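PDB 5L90: cytochrome P450 from Bacillus megaterium, which binds heme b and probably works as a monooxygenase, using molecular oxygen and acting on paired donors. Local coordinates for residues T82-I87 / E94-V99; I132-H137 / L250-I255; P288-H293 / F391-K396. All coordinates share one frame; numbering follows the deposited sequence.

From the N terminus, contact 1 closes a short loop, folding 82-87 back on the helix 91-99 that follows it, beside a heme propionate. Contact 2 closes a far longer, mostly helical loop by bringing 132-137, where strand 131-133 runs into helix 134-139, against helix 229-260. Contact 3 closes the last loop, bringing 288-293 against 391-396 ahead of strand 397-401. The three loops follow in series, neither nesting nor crossing. Contacts 1 and 3 both touch the heme, and contacts 2 and 3 touch each other, Asn253 reaching Tyr393 O. Helix 229-260 supplies one side of contact 2 and also meets the other two: its Leu238 packs on contact 1 and its Thr246 on Val289.

Contact 1 (T82-I87 / E94-V99); sequences TSLINI and EMRALV. With HEM (protoporphyrin IX containing Fe), chain C.
The flat guanidinium of Arg96 meets propionate oxygen O1D of the heme at its edge and in its plane, while its aliphatic base lies against Leu84. NH1 gives O1D a hydrogen bond of 2.8 Å, bent to 139° at the hydrogen, and NH2 bonds Phe351 O. Arginine suits the place because one planar cation can serve the propionate and a backbone carbonyl together. With CG anti to the backbone N (chi1 -169°), Leu84 places CD1 on the helix backbone, 3.6 Å from Arg96 N with Arg96 CB just beyond, and CD2 against the propionate, with Val99 CG2 4.3 Å from that CD2. This is the cytochrome P450 pairing of the B-C loop with the C helix, where His92 and Arg96, one turn apart, both bind the heme. A turn of 3-10 helix at 84-85 presents Leu84, and Leu238 of the long helix 229-260 also packs against it. Replacing Leu84 by an alanine removes both methyls and is likely to open a gap between Arg96, Val99 and the propionate, leaving the arginine shaft less firmly placed. Farther along, flexible Met95 crosses Ile87 at about a right angle, its SD 3.7 Å from Ile87 CD1. Its terminal methyl lies alongside Leu84, though its exact position there is doubtful.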
loop_
_atom_site.group_PDB
_atom_site.type_symbol
_atom_site.label_atom_id
_atom_site.label_comp_id
_atom_site.label_asym_id
_atom_site.label_seq_id
_atom_site.Cartn_x
_atom_site.Cartn_y
_atom_site.Cartn_z
ATOM N N THR A 82 9.619 15.557 2.054
ATOM C CA THR A 82 11.026 15.223 2.195
ATOM C C THR A 82 11.206 13.932 2.982
ATOM O O THR A 82 12.320 13.616 3.434
ATOM C CB THR A 82 11.754 16.391 2.873
ATOM O OG1 THR A 82 11.208 16.605 4.192
ATOM C CG2 THR A 82 11.602 17.687 2.043
ATOM N N SER A 83 10.142 13.147 3.101
ATOM C CA SER A 83 10.232 11.867 3.790
ATOM C C SER A 83 10.835 10.810 2.861
ATOM O O SER A 83 11.084 11.032 1.679
ATOM C CB SER A 83 8.857 11.428 4.310
ATOM O OG SER A 83 7.974 11.170 3.222
ATOM N N LEU A 84 11.128 9.668 3.456
ATOM C CA LEU A 84 11.927 8.578 2.899
ATOM C C LEU A 84 11.664 8.272 1.421
ATOM O O LEU A 84 12.595 8.020 0.633
ATOM C CB LEU A 84 11.652 7.309 3.720
ATOM C CG LEU A 84 12.560 6.159 3.478
ATOM C CD1 LEU A 84 13.918 6.293 4.117
ATOM C CD2 LEU A 84 11.805 5.039 4.020
ATOM N N ILE A 85 10.392 8.288 1.031
ATOM C CA ILE A 85 10.074 7.776 -0.280
ATOM C C ILE A 85 10.388 8.771 -1.372
ATOM O O ILE A 85 10.406 8.385 -2.549
ATOM C CB ILE A 85 8.587 7.380 -0.261
ATOM C CG1 ILE A 85 8.234 6.392 -1.384
ATOM C CG2 ILE A 85 7.744 8.601 -0.320
ATOM C CD1 ILE A 85 6.871 5.819 -1.205
ATOM N N ASN A 86 10.642 10.037 -1.019
ATOM C CA ASN A 86 10.809 11.124 -1.980
ATOM C C ASN A 86 12.248 11.640 -2.013
ATOM O O ASN A 86 12.492 12.741 -2.494
ATOM C CB ASN A 86 9.863 12.287 -1.670
ATOM C CG ASN A 86 8.385 11.946 -1.837
ATOM O OD1 ASN A 86 7.969 11.375 -2.838
ATOM N ND2 ASN A 86 7.572 12.341 -0.849
ATOM N N ILE A 87 13.203 10.862 -1.536
ATOM C CA ILE A 87 14.601 11.240 -1.558
ATOM C C ILE A 87 15.471 10.085 -2.064
ATOM O O ILE A 87 15.109 8.903 -1.996
ATOM C CB ILE A 87 15.081 11.708 -0.158
ATOM C CG1 ILE A 87 14.894 10.671 0.941
ATOM C CG2 ILE A 87 14.233 12.822 0.302
ATOM C CD1 ILE A 87 15.527 11.027 2.305
ATOM N N GLU A 94 20.794 6.948 4.992
ATOM C CA GLU A 94 20.903 7.378 6.381
ATOM C C GLU A 94 19.548 7.273 7.057
ATOM O O GLU A 94 19.404 6.655 8.127
ATOM C CB GLU A 94 21.411 8.825 6.393
ATOM C CG GLU A 94 21.634 9.532 7.746
ATOM C CD GLU A 94 21.547 11.089 7.634
ATOM O OE1 GLU A 94 22.122 11.680 6.672
ATOM O OE2 GLU A 94 20.889 11.708 8.523
ATOM N N MET A 95 18.524 7.755 6.365
ATOM C CA MET A 95 17.172 7.743 6.899
ATOM C C MET A 95 16.617 6.334 6.977
ATOM O O MET A 95 15.932 5.980 7.956
ATOM C CB MET A 95 16.316 8.631 6.014
ATOM C CG MET A 95 15.172 9.208 6.719
ATOM S SD MET A 95 14.481 10.595 5.805
ATOM C CE MET A 95 12.763 10.018 5.823
ATOM N N ARG A 96 16.877 5.534 5.936
ATOM C CA ARG A 96 16.402 4.155 5.899
ATOM C C ARG A 96 16.978 3.368 7.050
ATOM O O ARG A 96 16.255 2.644 7.735
ATOM C CB ARG A 96 16.746 3.494 4.566
ATOM C CG ARG A 96 16.290 2.097 4.447
ATOM C CD ARG A 96 14.853 2.074 4.062
ATOM N NE ARG A 96 14.389 0.706 3.979
ATOM C CZ ARG A 96 13.497 0.270 3.104
ATOM N NH1 ARG A 96 12.962 1.062 2.178
ATOM N NH2 ARG A 96 13.134 -0.994 3.148
ATOM N N ALA A 97 18.294 3.459 7.242
ATOM C CA ALA A 97 18.937 2.707 8.306
ATOM C C ALA A 97 18.313 3.015 9.660
ATOM O O ALA A 97 18.286 2.160 10.548
ATOM C CB ALA A 97 20.425 3.021 8.321
ATOM N N LEU A 98 17.793 4.215 9.834
ATOM C CA LEU A 98 17.208 4.544 11.118
ATOM C C LEU A 98 15.779 4.012 11.265
ATOM O O LEU A 98 15.490 3.300 12.233
ATOM C CB LEU A 98 17.244 6.069 11.308
ATOM C CG LEU A 98 18.655 6.694 11.395
ATOM C CD1 LEU A 98 18.626 8.158 11.170
ATOM C CD2 LEU A 98 19.273 6.440 12.738
ATOM N N VAL A 99 14.879 4.293 10.303
ATOM C CA VAL A 99 13.488 3.845 10.456
ATOM C C VAL A 99 13.418 2.312 10.435
ATOM O O VAL A 99 12.546 1.702 11.072
ATOM C CB VAL A 99 12.584 4.442 9.350
ATOM C CG1 VAL A 99 12.495 5.941 9.406
ATOM C CG2 VAL A 99 13.090 4.065 8.017
HETATM C CHA HEM C . 7.338 1.667 -0.134
HETATM C CHB HEM C . 3.624 -0.976 -1.819
HETATM C CHC HEM C . 1.986 -1.523 2.723
HETATM C CHD HEM C . 5.199 1.790 4.230
HETATM C C1A HEM C . 6.522 0.961 -0.978
HETATM C C2A HEM C . 6.796 0.677 -2.367
HETATM C C3A HEM C . 5.739 -0.014 -2.810
HETATM C C4A HEM C . 4.812 -0.244 -1.726
HETATM C CMA HEM C . 5.489 -0.534 -4.216
HETATM C CAA HEM C . 7.994 1.187 -3.215
HETATM C CBA HEM C . 7.714 2.647 -3.566
HETATM C CGA HEM C . 8.727 3.246 -4.469
HETATM O O1A HEM C . 9.816 2.677 -4.722
HETATM O O2A HEM C . 8.394 4.382 -4.862
HETATM C C1B HEM C . 2.880 -1.444 -0.728
HETATM C C2B HEM C . 1.824 -2.474 -0.751
HETATM C C3B HEM C . 1.372 -2.586 0.511
HETATM C C4B HEM C . 2.136 -1.684 1.356
HETATM C CMB HEM C . 1.386 -3.269 -2.040
HETATM C CAB HEM C . 0.299 -3.515 1.109
HETATM C CBB HEM C . -0.236 -4.586 0.500
HETATM C C1C HEM C . 2.734 -0.704 3.542
HETATM C C2C HEM C . 2.572 -0.558 4.982
HETATM C C3C HEM C . 3.504 0.357 5.370
HETATM C C4C HEM C . 4.198 0.839 4.224
HETATM C CMC HEM C . 1.549 -1.447 5.775
HETATM C CAC HEM C . 3.861 0.949 6.745
HETATM C CBC HEM C . 3.073 0.753 7.783
HETATM C C1D HEM C . 6.055 2.059 3.180
HETATM C C2D HEM C . 7.160 2.980 3.188
HETATM C C3D HEM C . 7.767 2.935 1.984
HETATM C C4D HEM C . 7.038 1.982 1.169
HETATM C CMD HEM C . 7.561 3.860 4.366
HETATM C CAD HEM C . 8.973 3.784 1.482
HETATM C CBD HEM C . 10.309 3.044 1.542
HETATM C CGD HEM C . 11.414 3.884 0.961
HETATM O O1D HEM C . 12.569 3.693 1.452
HETATM O O2D HEM C . 11.141 4.722 0.040
HETATM N NA HEM C . 5.339 0.376 -0.627
HETATM N NB HEM C . 3.017 -0.988 0.569
HETATM N NC HEM C . 3.704 0.175 3.127
HETATM N ND HEM C . 6.017 1.455 1.931
HETATM FE FE HEM C . 4.658 -0.006 1.304
#

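Contact 2 (I132-H137 / L250-I255); sequences IDIVEH and LISNTI
Ile251 begins the contact on the helix side, its CG2 lying 4.4 Å from Ile134 CG2, branch to branch in a loose apolar touch. Ser252 comes next and is nearest in backbone, its CA 6.3 Å from Ile134 CA, a closeness that its small side chain suits. OG lies beside Val135 CG2, and Ile134 CG2 rests over the serine backbone. That buried hydroxyl, next to a valine methyl, is hydrogen-bonded to Thr248 O one turn back and to Ser139 OG. Asn253 faces elsewhere, giving its amide to Arg286 O and Tyr393 O, and Thr254 turns its OG1 to Leu250 O at 2.6 Å, almost in line with the carbonyl, so its polar end is satisfied within its own helix. Ile255 completes the face one turn after Ile251, with CG2 4.1 Å from Ile134 CG1. Ile134 thus spans Ile251 to Ile255: CG2 stands anti to its backbone N while CG1, at chi1 -61°, stands beside that N, and the two branches reach different helix residues. The contact joins the long helix 229-260 of the P450 fold to the point where strand 131-133 passes into helix 134-139. Asp133 is the N-cap there: OD1 accepts from Val135 N at 3.1 Å, from above the carboxylate plane, and also from Leu398 N. No hydrogen bond links the two segments, so the joint rests on apolar contact of Ile134 and Val135 with Ile251, Ser252 and Ile255, while the serine hydroxyl finds its partners elsewhere.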
loop_
_atom_site.group_PDB
_atom_site.type_symbol
_atom_site.label_atom_id
_atom_site.label_comp_id
_atom_site.label_asym_id
_atom_site.label_seq_id
_atom_site.Cartn_x
_atom_site.Cartn_y
_atom_site.Cartn_z
ATOM N N ILE A 132 -22.234 -8.077 4.579
ATOM C CA ILE A 132 -21.275 -7.073 5.036
ATOM C C ILE A 132 -20.416 -6.592 3.877
ATOM O O ILE A 132 -20.176 -7.328 2.914
ATOM C CB ILE A 132 -20.363 -7.590 6.159
ATOM C CG1 ILE A 132 -19.696 -8.867 5.733
ATOM C CG2 ILE A 132 -21.167 -7.773 7.439
ATOM C CD1 ILE A 132 -18.662 -9.284 6.683
ATOM N N ASP A 133 -19.991 -5.331 3.966
ATOM C CA ASP A 133 -18.997 -4.739 3.073
ATOM C C ASP A 133 -17.591 -5.022 3.616
ATOM O O ASP A 133 -17.212 -4.484 4.664
ATOM C CB ASP A 133 -19.231 -3.240 2.943
ATOM C CG ASP A 133 -18.340 -2.618 1.915
ATOM O OD1 ASP A 133 -17.591 -3.388 1.247
ATOM O OD2 ASP A 133 -18.399 -1.373 1.734
ATOM N N ILE A 134 -16.838 -5.895 2.922
ATOM C CA ILE A 134 -15.457 -6.213 3.300
ATOM C C ILE A 134 -14.631 -4.964 3.479
ATOM O O ILE A 134 -13.717 -4.923 4.308
ATOM C CB ILE A 134 -14.795 -7.112 2.222
ATOM C CG1 ILE A 134 -15.515 -8.457 2.051
ATOM C CG2 ILE A 134 -13.330 -7.362 2.576
ATOM C CD1 ILE A 134 -15.680 -9.241 3.346
ATOM N N VAL A 135 -14.907 -3.949 2.668
ATOM C CA VAL A 135 -14.138 -2.703 2.621
ATOM C C VAL A 135 -14.492 -1.860 3.832
ATOM O O VAL A 135 -13.641 -1.656 4.694
ATOM C CB VAL A 135 -14.363 -1.945 1.290
ATOM C CG1 VAL A 135 -13.634 -0.640 1.240
ATOM C CG2 VAL A 135 -13.871 -2.815 0.149
ATOM N N GLU A 136 -15.743 -1.383 3.908
ATOM C CA GLU A 136 -16.152 -0.444 4.961
ATOM C C GLU A 136 -16.022 -1.045 6.360
ATOM O O GLU A 136 -15.480 -0.407 7.264
ATOM C CB GLU A 136 -17.606 -0.040 4.740
ATOM C CG GLU A 136 -18.075 1.097 5.616
ATOM C CD GLU A 136 -19.599 1.227 5.610
ATOM O OE1 GLU A 136 -20.217 0.864 4.574
ATOM O OE2 GLU A 136 -20.160 1.684 6.642
ATOM N N HIS A 137 -16.422 -2.318 6.541
ATOM C CA HIS A 137 -16.533 -2.882 7.892
ATOM C C HIS A 137 -15.263 -3.582 8.381
ATOM O O HIS A 137 -15.108 -3.742 9.595
ATOM C CB HIS A 137 -17.720 -3.875 7.969
ATOM C CG HIS A 137 -19.058 -3.282 7.600
ATOM N ND1 HIS A 137 -20.019 -3.993 6.917
ATOM C CD2 HIS A 137 -19.589 -2.053 7.809
ATOM C CE1 HIS A 137 -21.070 -3.225 6.700
ATOM N NE2 HIS A 137 -20.838 -2.044 7.237
ATOM N N LEU A 250 -5.335 -5.114 -0.547
ATOM C CA LEU A 250 -4.764 -6.436 -0.523
ATOM C C LEU A 250 -5.743 -7.412 0.100
ATOM O O LEU A 250 -5.825 -8.568 -0.335
ATOM C CB LEU A 250 -3.442 -6.443 0.245
ATOM C CG LEU A 250 -2.909 -7.869 0.452
ATOM C CD1 LEU A 250 -2.756 -8.600 -0.898
ATOM C CD2 LEU A 250 -1.581 -7.977 1.195
ATOM N N ILE A 251 -6.462 -6.975 1.138
ATOM C CA ILE A 251 -7.499 -7.808 1.721
ATOM C C ILE A 251 -8.719 -7.849 0.818
ATOM O O ILE A 251 -9.180 -8.925 0.426
ATOM C CB ILE A 251 -7.851 -7.330 3.127
ATOM C CG1 ILE A 251 -6.638 -7.541 4.004
ATOM C CG2 ILE A 251 -9.082 -8.077 3.659
ATOM C CD1 ILE A 251 -6.585 -6.618 5.253
ATOM N N SER A 252 -9.249 -6.702 0.437
ATOM C CA SER A 252 -10.439 -6.759 -0.421
ATOM C C SER A 252 -10.168 -7.608 -1.646
ATOM O O SER A 252 -10.976 -8.458 -2.008
ATOM C CB SER A 252 -10.881 -5.383 -0.902
ATOM O OG SER A 252 -11.010 -4.541 0.182
ATOM N N ASN A 253 -9.037 -7.358 -2.308
ATOM C CA ASN A 253 -8.729 -8.037 -3.555
ATOM C C ASN A 253 -8.589 -9.537 -3.333
ATOM O O ASN A 253 -9.008 -10.345 -4.174
ATOM C CB ASN A 253 -7.432 -7.479 -4.163
ATOM C CG ASN A 253 -7.586 -6.073 -4.737
ATOM O OD1 ASN A 253 -8.687 -5.557 -4.883
ATOM N ND2 ASN A 253 -6.475 -5.465 -5.065
ATOM N N THR A 254 -8.078 -9.929 -2.173
ATOM C CA THR A 254 -7.929 -11.351 -1.886
ATOM C C THR A 254 -9.280 -12.039 -1.762
ATOM O O THR A 254 -9.439 -13.175 -2.213
ATOM C CB THR A 254 -7.175 -11.576 -0.599
ATOM O OG1 THR A 254 -5.838 -11.110 -0.727
ATOM C CG2 THR A 254 -7.130 -13.047 -0.338
ATOM N N ILE A 255 -10.229 -11.425 -1.061
ATOM C CA ILE A 255 -11.581 -11.968 -1.020
ATOM C C ILE A 255 -12.130 -12.088 -2.428
ATOM O O ILE A 255 -12.683 -13.132 -2.822
ATOM C CB ILE A 255 -12.486 -11.098 -0.113
ATOM C CG1 ILE A 255 -11.987 -11.180 1.329
ATOM C CG2 ILE A 255 -13.929 -11.544 -0.130
ATOM C CD1 ILE A 255 -11.879 -12.655 1.852
#

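Contact 3 (P288-H293 / F391-K396); sequences PVQALH and FVYGLK. With HEM (protoporphyrin IX containing Fe), chain C.
Gln290 can be followed across Tyr393 and Phe391 from base to tip. Its CB lies 3.6 Å from Phe391 O, CG is 3.6 Å from Tyr393 CB, and the chain then bends (chi2 -72°), bringing NE2 back over that same Tyr393 CB. The amide ends elsewhere, NE2 on Ser287 O and OE1 on Tyr29 OH; glutamine is long enough to lie over the tyrosine's base and still reach both. The backbones beneath run antiparallel: Tyr393 N bonds Pro288 O at 3.0 Å and Gln290 N bonds Phe391 O at 2.8 Å, framing Val289 and Val392 as a single non-hydrogen-bonded pair. Beyond it, the ring of Phe391 receives Ala291 CB over its centre, a CH-pi contact 3.9 Å from the centroid and 11° off the normal; alanine's small methyl can sit directly over the ring. His293 lies nearly parallel to Phe391, but the rings are slid apart, with centroids 4.7 Å from each other and CE2 of the phenylalanine over the imidazole rim. As in other P450s, the loop after the K helix borders the heme. Here Val289 CG2 comes within 3.9 Å of heme CHB, and Leu292 packs on a propionate. Two backbone bonds and an aromatic face therefore hold the loop on the side of Ala291 and Gln290, while Pro288, Val289 and Leu292 meet the heme.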
loop_
_atom_site.group_PDB
_atom_site.type_symbol
_atom_site.label_atom_id
_atom_site.label_comp_id
_atom_site.label_asym_id
_atom_site.label_seq_id
_atom_site.Cartn_x
_atom_site.Cartn_y
_atom_site.Cartn_z
ATOM N N PRO A 288 -2.224 -4.205 -5.217
ATOM C CA PRO A 288 -2.736 -2.910 -4.757
ATOM C C PRO A 288 -2.133 -1.716 -5.486
ATOM O O PRO A 288 -2.858 -0.807 -5.807
ATOM C CB PRO A 288 -2.343 -2.923 -3.278
ATOM C CG PRO A 288 -2.412 -4.419 -2.923
ATOM C CD PRO A 288 -1.843 -5.080 -4.096
ATOM N N VAL A 289 -0.839 -1.739 -5.766
ATOM C CA VAL A 289 -0.094 -0.695 -6.461
ATOM C C VAL A 289 0.364 -1.222 -7.824
ATOM O O VAL A 289 1.389 -1.918 -7.895
ATOM C CB VAL A 289 1.139 -0.292 -5.669
ATOM C CG1 VAL A 289 1.899 0.896 -6.367
ATOM C CG2 VAL A 289 0.740 -0.068 -4.268
ATOM N N GLN A 290 -0.260 -0.701 -8.897
ATOM C CA GLN A 290 0.017 -1.059 -10.263
ATOM C C GLN A 290 1.268 -0.396 -10.815
ATOM O O GLN A 290 1.936 -0.991 -11.672
ATOM C CB GLN A 290 -1.152 -0.682 -11.111
ATOM C CG GLN A 290 -2.375 -1.447 -10.748
ATOM C CD GLN A 290 -2.295 -2.907 -11.191
ATOM O OE1 GLN A 290 -2.105 -3.173 -12.347
ATOM N NE2 GLN A 290 -2.428 -3.839 -10.270
ATOM N N ALA A 291 1.653 0.786 -10.337
ATOM C CA ALA A 291 2.752 1.498 -10.970
ATOM C C ALA A 291 3.447 2.428 -9.984
ATOM O O ALA A 291 3.060 2.542 -8.844
ATOM C CB ALA A 291 2.246 2.268 -12.178
ATOM N N LEU A 292 4.558 2.999 -10.418
ATOM C CA LEU A 292 5.361 3.913 -9.619
ATOM C C LEU A 292 5.841 5.062 -10.511
ATOM O O LEU A 292 5.694 5.018 -11.723
ATOM C CB LEU A 292 6.579 3.223 -9.001
ATOM C CG LEU A 292 6.367 2.187 -7.917
ATOM C CD1 LEU A 292 7.676 1.722 -7.428
ATOM C CD2 LEU A 292 5.645 2.786 -6.773
ATOM N N HIS A 293 6.469 6.076 -9.918
ATOM C CA HIS A 293 7.028 7.199 -10.660
ATOM C C HIS A 293 8.537 7.247 -10.441
ATOM O O HIS A 293 9.038 7.027 -9.332
ATOM C CB HIS A 293 6.420 8.528 -10.243
ATOM C CG HIS A 293 4.966 8.735 -10.595
ATOM N ND1 HIS A 293 4.550 9.099 -11.862
ATOM C CD2 HIS A 293 3.841 8.717 -9.821
ATOM C CE1 HIS A 293 3.228 9.242 -11.864
ATOM N NE2 HIS A 293 2.771 9.015 -10.638
ATOM N N PHE A 391 -3.130 3.818 -10.902
ATOM C CA PHE A 391 -1.997 3.364 -10.115
ATOM C C PHE A 391 -2.415 2.480 -8.957
ATOM O O PHE A 391 -1.583 1.731 -8.430
ATOM C CB PHE A 391 -1.220 4.563 -9.602
ATOM C CG PHE A 391 -0.312 5.157 -10.629
ATOM C CD1 PHE A 391 -0.759 5.383 -11.939
ATOM C CD2 PHE A 391 0.991 5.470 -10.320
ATOM C CE1 PHE A 391 0.103 5.917 -12.906
ATOM C CE2 PHE A 391 1.845 5.993 -11.287
ATOM C CZ PHE A 391 1.378 6.217 -12.579
ATOM N N VAL A 392 -3.672 2.584 -8.555
ATOM C CA VAL A 392 -4.198 1.942 -7.375
ATOM C C VAL A 392 -5.313 1.065 -7.843
ATOM O O VAL A 392 -6.254 1.566 -8.461
ATOM C CB VAL A 392 -4.721 2.949 -6.342
ATOM C CG1 VAL A 392 -5.693 2.221 -5.422
ATOM C CG2 VAL A 392 -3.610 3.584 -5.538
ATOM N N TYR A 393 -5.248 -0.217 -7.469
ATOM C CA TYR A 393 -6.120 -1.256 -7.985
ATOM C C TYR A 393 -6.833 -1.868 -6.779
ATOM O O TYR A 393 -6.198 -2.418 -5.864
ATOM C CB TYR A 393 -5.299 -2.283 -8.795
ATOM C CG TYR A 393 -6.130 -3.369 -9.416
ATOM C CD1 TYR A 393 -6.960 -3.109 -10.500
ATOM C CD2 TYR A 393 -6.124 -4.622 -8.908
ATOM C CE1 TYR A 393 -7.745 -4.069 -11.047
ATOM C CE2 TYR A 393 -6.927 -5.614 -9.468
ATOM C CZ TYR A 393 -7.732 -5.320 -10.530
ATOM O OH TYR A 393 -8.534 -6.278 -11.101
ATOM N N GLY A 394 -8.149 -1.721 -6.753
ATOM C CA GLY A 394 -8.911 -2.133 -5.593
ATOM C C GLY A 394 -10.353 -1.721 -5.758
ATOM O O GLY A 394 -10.767 -1.163 -6.795
ATOM N N LEU A 395 -11.134 -2.051 -4.741
ATOM C CA LEU A 395 -12.575 -1.889 -4.832
ATOM C C LEU A 395 -13.064 -0.845 -3.819
ATOM O O LEU A 395 -12.471 -0.701 -2.747
ATOM C CB LEU A 395 -13.214 -3.228 -4.631
ATOM C CG LEU A 395 -12.884 -4.198 -5.745
ATOM C CD1 LEU A 395 -13.316 -5.565 -5.309
ATOM C CD2 LEU A 395 -13.612 -3.791 -7.066
ATOM N N LYS A 396 -14.099 -0.064 -4.194
ATOM C CA LYS A 396 -14.722 0.849 -3.239
ATOM C C LYS A 396 -15.601 0.099 -2.232
ATOM O O LYS A 396 -15.544 0.379 -1.034
ATOM C CB LYS A 396 -15.532 1.913 -3.983
ATOM C CG LYS A 396 -14.679 2.901 -4.737
ATOM C CD LYS A 396 -15.461 3.994 -5.441
ATOM C CE LYS A 396 -16.187 3.551 -6.735
ATOM N NZ LYS A 396 -16.599 4.785 -7.519
HETATM C CHA HEM C . 7.338 1.667 -0.134
HETATM C CHB HEM C . 3.624 -0.976 -1.819
HETATM C CHC HEM C . 1.986 -1.523 2.723
HETATM C CHD HEM C . 5.199 1.790 4.230
HETATM C C1A HEM C . 6.522 0.961 -0.978
HETATM C C2A HEM C . 6.796 0.677 -2.367
HETATM C C3A HEM C . 5.739 -0.014 -2.810
HETATM C C4A HEM C . 4.812 -0.244 -1.726
HETATM C CMA HEM C . 5.489 -0.534 -4.216
HETATM C CAA HEM C . 7.994 1.187 -3.215
HETATM C CBA HEM C . 7.714 2.647 -3.566
HETATM C CGA HEM C . 8.727 3.246 -4.469
HETATM O O1A HEM C . 9.816 2.677 -4.722
HETATM O O2A HEM C . 8.394 4.382 -4.862
HETATM C C1B HEM C . 2.880 -1.444 -0.728
HETATM C C2B HEM C . 1.824 -2.474 -0.751
HETATM C C3B HEM C . 1.372 -2.586 0.511
HETATM C C4B HEM C . 2.136 -1.684 1.356
HETATM C CMB HEM C . 1.386 -3.269 -2.040
HETATM C CAB HEM C . 0.299 -3.515 1.109
HETATM C CBB HEM C . -0.236 -4.586 0.500
HETATM C C1C HEM C . 2.734 -0.704 3.542
HETATM C C2C HEM C . 2.572 -0.558 4.982
HETATM C C3C HEM C . 3.504 0.357 5.370
HETATM C C4C HEM C . 4.198 0.839 4.224
HETATM C CMC HEM C . 1.549 -1.447 5.775
HETATM C CAC HEM C . 3.861 0.949 6.745
HETATM C CBC HEM C . 3.073 0.753 7.783
HETATM C C1D HEM C . 6.055 2.059 3.180
HETATM C C2D HEM C . 7.160 2.980 3.188
HETATM C C3D HEM C . 7.767 2.935 1.984
HETATM C C4D HEM C . 7.038 1.982 1.169
HETATM C CMD HEM C . 7.561 3.860 4.366
HETATM C CAD HEM C . 8.973 3.784 1.482
HETATM C CBD HEM C . 10.309 3.044 1.542
HETATM C CGD HEM C . 11.414 3.884 0.961
HETATM O O1D HEM C . 12.569 3.693 1.452
HETATM O O2D HEM C . 11.141 4.722 0.040
HETATM N NA HEM C . 5.339 0.376 -0.627
HETATM N NB HEM C . 3.017 -0.988 0.569
HETATM N NC HEM C . 3.704 0.175 3.127
HETATM N ND HEM C . 6.017 1.455 1.931
HETATM FE FE HEM C . 4.658 -0.006 1.304
#